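Local coordinates for uncharacterized protein (Thermus thermophilus HB8, PDB 4WVA) that hydrolyses mannosylglycerate, a solute made under osmotic stress, to mannose and glycerate, and probably glucosylglycerate to glucose and glycerate, at residues R127-F132 against V253-D258; R246-L251 against Y260-W265. One frame throughout, in Å; residues are numbered along the deposited sequence.

Contact 1 of 2, residues R127-F132 against V253-D258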
loop_
_atom_site.group_PDB
_atom_site.type_symbol
_atom_site.label_atom_id
_atom_site.label_comp_id
_atom_site.label_asym_id
_atom_site.label_seq_id
_atom_site.Cartn_x
_atom_site.Cartn_y
_atom_site.Cartn_z
ATOM N N ARG A 127 -10.744 -30.218 6.700
ATOM C CA ARG A 127 -11.707 -29.191 7.116
ATOM C C ARG A 127 -11.596 -27.935 6.240
ATOM O O ARG A 127 -12.607 -27.358 5.855
ATOM C CB ARG A 127 -11.513 -28.821 8.577
ATOM C CG ARG A 127 -11.701 -29.970 9.551
ATOM C CD ARG A 127 -13.149 -30.362 9.766
ATOM N NE ARG A 127 -13.182 -31.514 10.660
ATOM C CZ ARG A 127 -12.914 -32.761 10.279
ATOM N NH1 ARG A 127 -12.679 -33.046 9.003
ATOM N NH2 ARG A 127 -12.890 -33.737 11.167
ATOM N N ALA A 128 -10.373 -27.515 5.947
ATOM C CA ALA A 128 -10.175 -26.311 5.126
ATOM C C ALA A 128 -10.653 -26.511 3.698
ATOM O O ALA A 128 -11.261 -25.618 3.127
ATOM C CB ALA A 128 -8.723 -25.873 5.135
ATOM N N ARG A 129 -10.404 -27.674 3.112
ATOM C CA ARG A 129 -10.905 -27.935 1.771
ATOM C C ARG A 129 -12.421 -27.917 1.728
ATOM O O ARG A 129 -13.008 -27.498 0.730
ATOM C CB ARG A 129 -10.368 -29.249 1.213
ATOM C CG ARG A 129 -8.927 -29.096 0.780
ATOM C CD ARG A 129 -8.371 -30.254 -0.025
ATOM N NE ARG A 129 -6.915 -30.109 -0.067
ATOM C CZ ARG A 129 -6.234 -29.257 -0.845
ATOM N NH1 ARG A 129 -6.843 -28.452 -1.736
ATOM N NH2 ARG A 129 -4.912 -29.226 -0.741
ATOM N N TYR A 130 -13.050 -28.366 2.808
ATOM C CA TYR A 130 -14.497 -28.397 2.904
ATOM C C TYR A 130 -15.069 -26.985 3.027
ATOM O O TYR A 130 -16.019 -26.632 2.334
ATOM C CB TYR A 130 -14.921 -29.282 4.086
ATOM C CG TYR A 130 -16.416 -29.421 4.253
ATOM C CD1 TYR A 130 -17.151 -30.253 3.424
ATOM C CD2 TYR A 130 -17.091 -28.725 5.235
ATOM C CE1 TYR A 130 -18.516 -30.396 3.588
ATOM C CE2 TYR A 130 -18.459 -28.850 5.402
ATOM C CZ TYR A 130 -19.168 -29.685 4.554
ATOM O OH TYR A 130 -20.520 -29.835 4.721
ATOM N N LEU A 131 -14.465 -26.172 3.888
ATOM C CA LEU A 131 -14.967 -24.831 4.146
ATOM C C LEU A 131 -14.599 -23.797 3.070
ATOM O O LEU A 131 -15.324 -22.816 2.897
ATOM C CB LEU A 131 -14.478 -24.345 5.520
ATOM C CG LEU A 131 -15.166 -25.028 6.706
ATOM C CD1 LEU A 131 -14.503 -24.595 8.001
ATOM C CD2 LEU A 131 -16.656 -24.726 6.722
ATOM N N PHE A 132 -13.481 -23.985 2.364
ATOM C CA PHE A 132 -13.007 -22.947 1.466
ATOM C C PHE A 132 -14.064 -22.486 0.428
ATOM O O PHE A 132 -14.302 -21.282 0.284
ATOM C CB PHE A 132 -11.716 -23.357 0.751
ATOM C CG PHE A 132 -11.252 -22.330 -0.232
ATOM C CD1 PHE A 132 -10.580 -21.202 0.194
ATOM C CD2 PHE A 132 -11.551 -22.463 -1.576
ATOM C CE1 PHE A 132 -10.188 -20.232 -0.713
ATOM C CE2 PHE A 132 -11.173 -21.501 -2.494
ATOM C CZ PHE A 132 -10.493 -20.377 -2.056
ATOM N N VAL A 253 -4.194 -19.918 -1.753
ATOM C CA VAL A 253 -2.862 -20.249 -2.273
ATOM C C VAL A 253 -2.361 -21.544 -1.637
ATOM O O VAL A 253 -1.831 -22.420 -2.347
ATOM C CB VAL A 253 -1.836 -19.108 -2.084
ATOM C CG1 VAL A 253 -0.466 -19.544 -2.577
ATOM C CG2 VAL A 253 -2.270 -17.871 -2.852
ATOM N N LEU A 254 -2.496 -21.661 -0.320
ATOM C CA LEU A 254 -2.037 -22.859 0.398
ATOM C C LEU A 254 -2.739 -24.136 -0.058
ATOM O O LEU A 254 -2.100 -25.196 -0.144
ATOM C CB LEU A 254 -2.169 -22.676 1.902
ATOM C CG LEU A 254 -1.206 -21.649 2.519
ATOM C CD1 LEU A 254 -1.600 -21.326 3.929
ATOM C CD2 LEU A 254 0.232 -22.162 2.487
ATOM N N LEU A 255 -4.016 -24.013 -0.381
ATOM C CA LEU A 255 -4.843 -25.139 -0.870
ATOM C C LEU A 255 -4.755 -25.335 -2.391
ATOM O O LEU A 255 -5.368 -26.259 -2.953
ATOM C CB LEU A 255 -6.306 -24.931 -0.470
ATOM C CG LEU A 255 -6.649 -24.921 1.012
ATOM C CD1 LEU A 255 -8.136 -24.645 1.165
ATOM C CD2 LEU A 255 -6.251 -26.202 1.724
ATOM N N GLN A 256 -4.007 -24.471 -3.061
ATOM C CA GLN A 256 -3.836 -24.515 -4.510
ATOM C C GLN A 256 -5.157 -24.364 -5.261
ATOM O O GLN A 256 -5.481 -25.148 -6.160
ATOM C CB GLN A 256 -3.005 -25.745 -4.935
ATOM C CG GLN A 256 -1.557 -25.659 -4.442
ATOM C CD GLN A 256 -0.720 -24.707 -5.275
ATOM O OE1 GLN A 256 -0.130 -25.102 -6.296
ATOM N NE2 GLN A 256 -0.668 -23.441 -4.866
ATOM N N GLU A 257 -5.901 -23.327 -4.869
ATOM C CA GLU A 257 -7.074 -22.846 -5.588
ATOM C C GLU A 257 -6.736 -21.492 -6.231
ATOM O O GLU A 257 -5.799 -20.825 -5.807
ATOM C CB GLU A 257 -8.252 -22.702 -4.627
ATOM C CG GLU A 257 -8.683 -24.013 -4.001
ATOM C CD GLU A 257 -9.353 -24.935 -5.009
ATOM O OE1 GLU A 257 -9.657 -24.473 -6.126
ATOM O OE2 GLU A 257 -9.545 -26.122 -4.697
ATOM N N ASP A 258 -7.472 -21.104 -7.269
ATOM C CA ASP A 258 -7.177 -19.868 -8.009
ATOM C C ASP A 258 -7.794 -18.704 -7.216
ATOM O O ASP A 258 -8.994 -18.671 -7.023
ATOM C CB ASP A 258 -7.742 -19.959 -9.443
ATOM C CG ASP A 258 -7.471 -18.715 -10.276
ATOM O OD1 ASP A 258 -6.994 -18.815 -11.444
ATOM O OD2 ASP A 258 -7.743 -17.617 -9.777
#
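Ala128 meets Leu255 at the tip of one methyl branch: its CB lies 4.2 Å from Leu255 CD1, which also rests 3.8 Å from the carbonyl oxygen Ala128 O. Tyr115 of helix 107-117 touches both residues. One position on, Arg129 supplies the hydrogen bond of the contact. Its chain runs extended from CG to NE beside Leu255, the two side chains lying alongside one another but pointing opposite ways, and NH1 donates to Leu255 O at 2.9 Å with an N-H...O angle of 163°. The donor lies in the carbonyl plane, on a lone pair, and the acceptor lies close to the guanidinium plane, at its edge. Leu255 CD2 sits over the centre of one face of the same guanidinium, 4.0 Å from Arg129 CZ, so one leucine meets the group by both its edge and a face. This carbonyl lies in the turn where the chain leaves helix 235-254, a Schellman motif marked by the positive phi of Gln256 (60°). Val253 O accepts from both Gln256 N and the side-chain NE2 of Gln256. A positive charge beside this end of the helix is probably favourable to its dipole. The contact thus fastens the exit of a helix in this (alpha/alpha)6-barrel protein to the flank of helix 121-146. Phe132, with CG anti to its backbone N (chi1 177°), sends its ring alongside Glu257. Phe132 CB packs 3.8 Å from Leu255 CD1, while Phe132 CE2 lies 3.8 Å from Glu257 CB. Glu257 is bent at chi2, and its carboxylate plane lies close to parallel with the ring. Glu257 OE2 stays 4.6 Å from Arg129 NH1, too far for a salt bridge, though the opposite charges probably attract.

Contact 2 of 2, residues R246-L251 against Y260-W265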
loop_
_atom_site.group_PDB
_atom_site.type_symbol
_atom_site.label_atom_id
_atom_site.label_comp_id
_atom_site.label_asym_id
_atom_site.label_seq_id
_atom_site.Cartn_x
_atom_site.Cartn_y
_atom_site.Cartn_z
ATOM N N ARG A 246 -7.930 -11.014 2.883
ATOM C CA ARG A 246 -6.502 -11.302 2.920
ATOM C C ARG A 246 -6.231 -12.722 3.404
ATOM O O ARG A 246 -5.367 -13.441 2.865
ATOM C CB ARG A 246 -5.778 -10.312 3.849
ATOM C CG ARG A 246 -5.846 -8.882 3.368
ATOM C CD ARG A 246 -4.662 -8.480 2.558
ATOM N NE ARG A 246 -4.724 -7.060 2.183
ATOM C CZ ARG A 246 -3.828 -6.488 1.396
ATOM N NH1 ARG A 246 -2.800 -7.203 0.933
ATOM N NH2 ARG A 246 -3.958 -5.200 1.064
ATOM N N ASP A 247 -6.955 -13.139 4.437
ATOM C CA ASP A 247 -6.771 -14.474 4.976
ATOM C C ASP A 247 -7.339 -15.577 4.062
ATOM O O ASP A 247 -6.747 -16.664 3.969
ATOM C CB ASP A 247 -7.327 -14.551 6.395
ATOM C CG ASP A 247 -6.529 -13.708 7.368
ATOM O OD1 ASP A 247 -5.306 -13.582 7.145
ATOM O OD2 ASP A 247 -7.112 -13.139 8.299
ATOM N N LEU A 248 -8.445 -15.291 3.381
ATOM C CA LEU A 248 -9.008 -16.199 2.396
ATOM C C LEU A 248 -8.070 -16.414 1.206
ATOM O O LEU A 248 -7.951 -17.532 0.696
ATOM C CB LEU A 248 -10.373 -15.715 1.917
ATOM C CG LEU A 248 -11.184 -16.713 1.092
ATOM C CD1 LEU A 248 -11.545 -17.946 1.913
ATOM C CD2 LEU A 248 -12.428 -16.026 0.566
ATOM N N TYR A 249 -7.416 -15.331 0.773
ATOM C CA TYR A 249 -6.387 -15.399 -0.260
ATOM C C TYR A 249 -5.289 -16.393 0.148
ATOM O O TYR A 249 -4.887 -17.264 -0.622
ATOM C CB TYR A 249 -5.786 -14.010 -0.510
ATOM C CG TYR A 249 -4.515 -14.093 -1.337
ATOM C CD1 TYR A 249 -4.570 -14.081 -2.728
ATOM C CD2 TYR A 249 -3.276 -14.224 -0.732
ATOM C CE1 TYR A 249 -3.423 -14.202 -3.495
ATOM C CE2 TYR A 249 -2.118 -14.349 -1.493
ATOM C CZ TYR A 249 -2.202 -14.336 -2.868
ATOM O OH TYR A 249 -1.037 -14.463 -3.609
ATOM N N ALA A 250 -4.798 -16.259 1.377
ATOM C CA ALA A 250 -3.727 -17.125 1.851
ATOM C C ALA A 250 -4.165 -18.578 1.847
ATOM O O ALA A 250 -3.445 -19.451 1.372
ATOM C CB ALA A 250 -3.261 -16.690 3.238
ATOM N N LEU A 251 -5.367 -18.835 2.349
ATOM C CA LEU A 251 -5.963 -20.196 2.265
ATOM C C LEU A 251 -6.029 -20.715 0.841
ATOM O O LEU A 251 -5.651 -21.854 0.593
ATOM C CB LEU A 251 -7.364 -20.222 2.869
ATOM C CG LEU A 251 -7.443 -20.265 4.374
ATOM C CD1 LEU A 251 -8.830 -19.833 4.834
ATOM C CD2 LEU A 251 -7.088 -21.666 4.878
ATOM N N TYR A 260 -7.757 -15.387 -8.010
ATOM C CA TYR A 260 -7.772 -14.164 -8.820
ATOM C C TYR A 260 -8.932 -13.267 -8.382
ATOM O O TYR A 260 -8.748 -12.059 -8.235
ATOM C CB TYR A 260 -7.889 -14.531 -10.315
ATOM C CG TYR A 260 -7.527 -13.459 -11.315
ATOM C CD1 TYR A 260 -8.515 -12.835 -12.087
ATOM C CD2 TYR A 260 -6.203 -13.122 -11.559
ATOM C CE1 TYR A 260 -8.184 -11.884 -13.042
ATOM C CE2 TYR A 260 -5.865 -12.175 -12.512
ATOM C CZ TYR A 260 -6.858 -11.558 -13.249
ATOM O OH TYR A 260 -6.517 -10.607 -14.194
ATOM N N GLU A 261 -10.089 -13.879 -8.147
ATOM C CA GLU A 261 -11.315 -13.187 -7.722
ATOM C C GLU A 261 -11.092 -12.452 -6.391
ATOM O O GLU A 261 -11.439 -11.285 -6.222
ATOM C CB GLU A 261 -12.431 -14.203 -7.567
ATOM C CG GLU A 261 -13.823 -13.614 -7.412
ATOM C CD GLU A 261 -14.926 -14.656 -7.423
ATOM O OE1 GLU A 261 -16.110 -14.258 -7.444
ATOM O OE2 GLU A 261 -14.642 -15.875 -7.387
ATOM N N ILE A 262 -10.482 -13.168 -5.462
ATOM C CA ILE A 262 -10.204 -12.637 -4.122
ATOM C C ILE A 262 -9.208 -11.469 -4.197
ATOM O O ILE A 262 -9.336 -10.483 -3.475
ATOM C CB ILE A 262 -9.633 -13.735 -3.202
ATOM C CG1 ILE A 262 -10.555 -14.955 -3.131
ATOM C CG2 ILE A 262 -9.435 -13.190 -1.792
ATOM C CD1 ILE A 262 -9.867 -16.186 -2.573
ATOM N N GLU A 263 -8.214 -11.572 -5.081
ATOM C CA GLU A 263 -7.254 -10.496 -5.252
ATOM C C GLU A 263 -7.956 -9.175 -5.617
ATOM O O GLU A 263 -7.590 -8.116 -5.113
ATOM C CB GLU A 263 -6.219 -10.841 -6.328
ATOM C CG GLU A 263 -5.335 -12.039 -6.003
ATOM C CD GLU A 263 -4.697 -12.648 -7.236
ATOM O OE1 GLU A 263 -4.595 -11.963 -8.277
ATOM O OE2 GLU A 263 -4.310 -13.824 -7.166
ATOM N N GLU A 264 -8.955 -9.249 -6.487
ATOM C CA GLU A 264 -9.705 -8.045 -6.856
ATOM C C GLU A 264 -10.435 -7.470 -5.652
ATOM O O GLU A 264 -10.417 -6.255 -5.442
ATOM C CB GLU A 264 -10.685 -8.318 -7.997
ATOM C CG GLU A 264 -10.062 -9.127 -9.120
ATOM C CD GLU A 264 -10.611 -8.818 -10.494
ATOM O OE1 GLU A 264 -11.696 -8.199 -10.592
ATOM O OE2 GLU A 264 -9.933 -9.203 -11.478
ATOM N N TRP A 265 -11.027 -8.332 -4.825
ATOM C CA TRP A 265 -11.712 -7.843 -3.632
ATOM C C TRP A 265 -10.733 -7.125 -2.707
ATOM O O TRP A 265 -11.051 -6.090 -2.099
ATOM C CB TRP A 265 -12.389 -8.972 -2.844
ATOM C CG TRP A 265 -13.414 -9.760 -3.621
ATOM C CD1 TRP A 265 -14.163 -9.332 -4.671
ATOM C CD2 TRP A 265 -13.822 -11.110 -3.362
ATOM N NE1 TRP A 265 -15.008 -10.330 -5.090
ATOM C CE2 TRP A 265 -14.819 -11.433 -4.303
ATOM C CE3 TRP A 265 -13.446 -12.076 -2.428
ATOM C CZ2 TRP A 265 -15.417 -12.691 -4.350
ATOM C CZ3 TRP A 265 -14.050 -13.315 -2.473
ATOM C CH2 TRP A 265 -15.024 -13.611 -3.433
#
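Glu263 puts its carboxylate between two subunits: OE1 forms a salt bridge with Arg268 of the second subunit, while OE2 lies at the edge of the Tyr249 ring, near its plane, 3.8 Å from Tyr249 CE1. The two residues belong to successive helices, 235-254 and 260-275, which form an antiparallel helical hairpin in this (alpha/alpha)6-barrel protein; the axes of the short segments approach to 9.4 Å at a crossing angle of -160°. Glu263 is extended beyond CG, and this methylene also brushes the tyrosine, CG lying 3.8 Å from Tyr249 CE1. The phenol hydroxyl reaches past the hairpin to hydrogen-bond Thr151 O of the second subunit, so that both polar ends cross-link the copies while their hydrocarbon parts pack within one chain.

The rest of the contact is apolar. Ile262 divides its branches between two neighbours. CG2, anti to the isoleucine N, nestles 4.0 Å from Tyr249 CB and near the backbone N of the same tyrosine; CD1 reaches Leu248 CG at 3.9 Å, the two side chains lying roughly perpendicular. Trp265, stacked on Tyr143 of helix 121-146, adds a lighter touch: its ring edge, at CZ3, lies 4.4 Å from Leu248 CD2.

Both contacts use helix 235-254 on the same side of the chain's centre, their own centres about 11 Å apart. Contact 1 takes its C-terminal exit and joins it to helix 121-146, distant in sequence; contact 2 takes the turns before and joins them to the next helix along the chain. Contact 1 combines buried Ala128, Phe132 and Leu255 with the more exposed, charged Arg129 and Glu257, and has a hydrogen bond to a backbone carbonyl. Contact 2 is more deeply buried and has no hydrogen bond between its segments. They meet where Phe132 CE1 packs 3.7 Å from Leu248 CD1, and both reach the second subunit, through Gln256 and Asp258 in one and Tyr249 and Glu263 in the other.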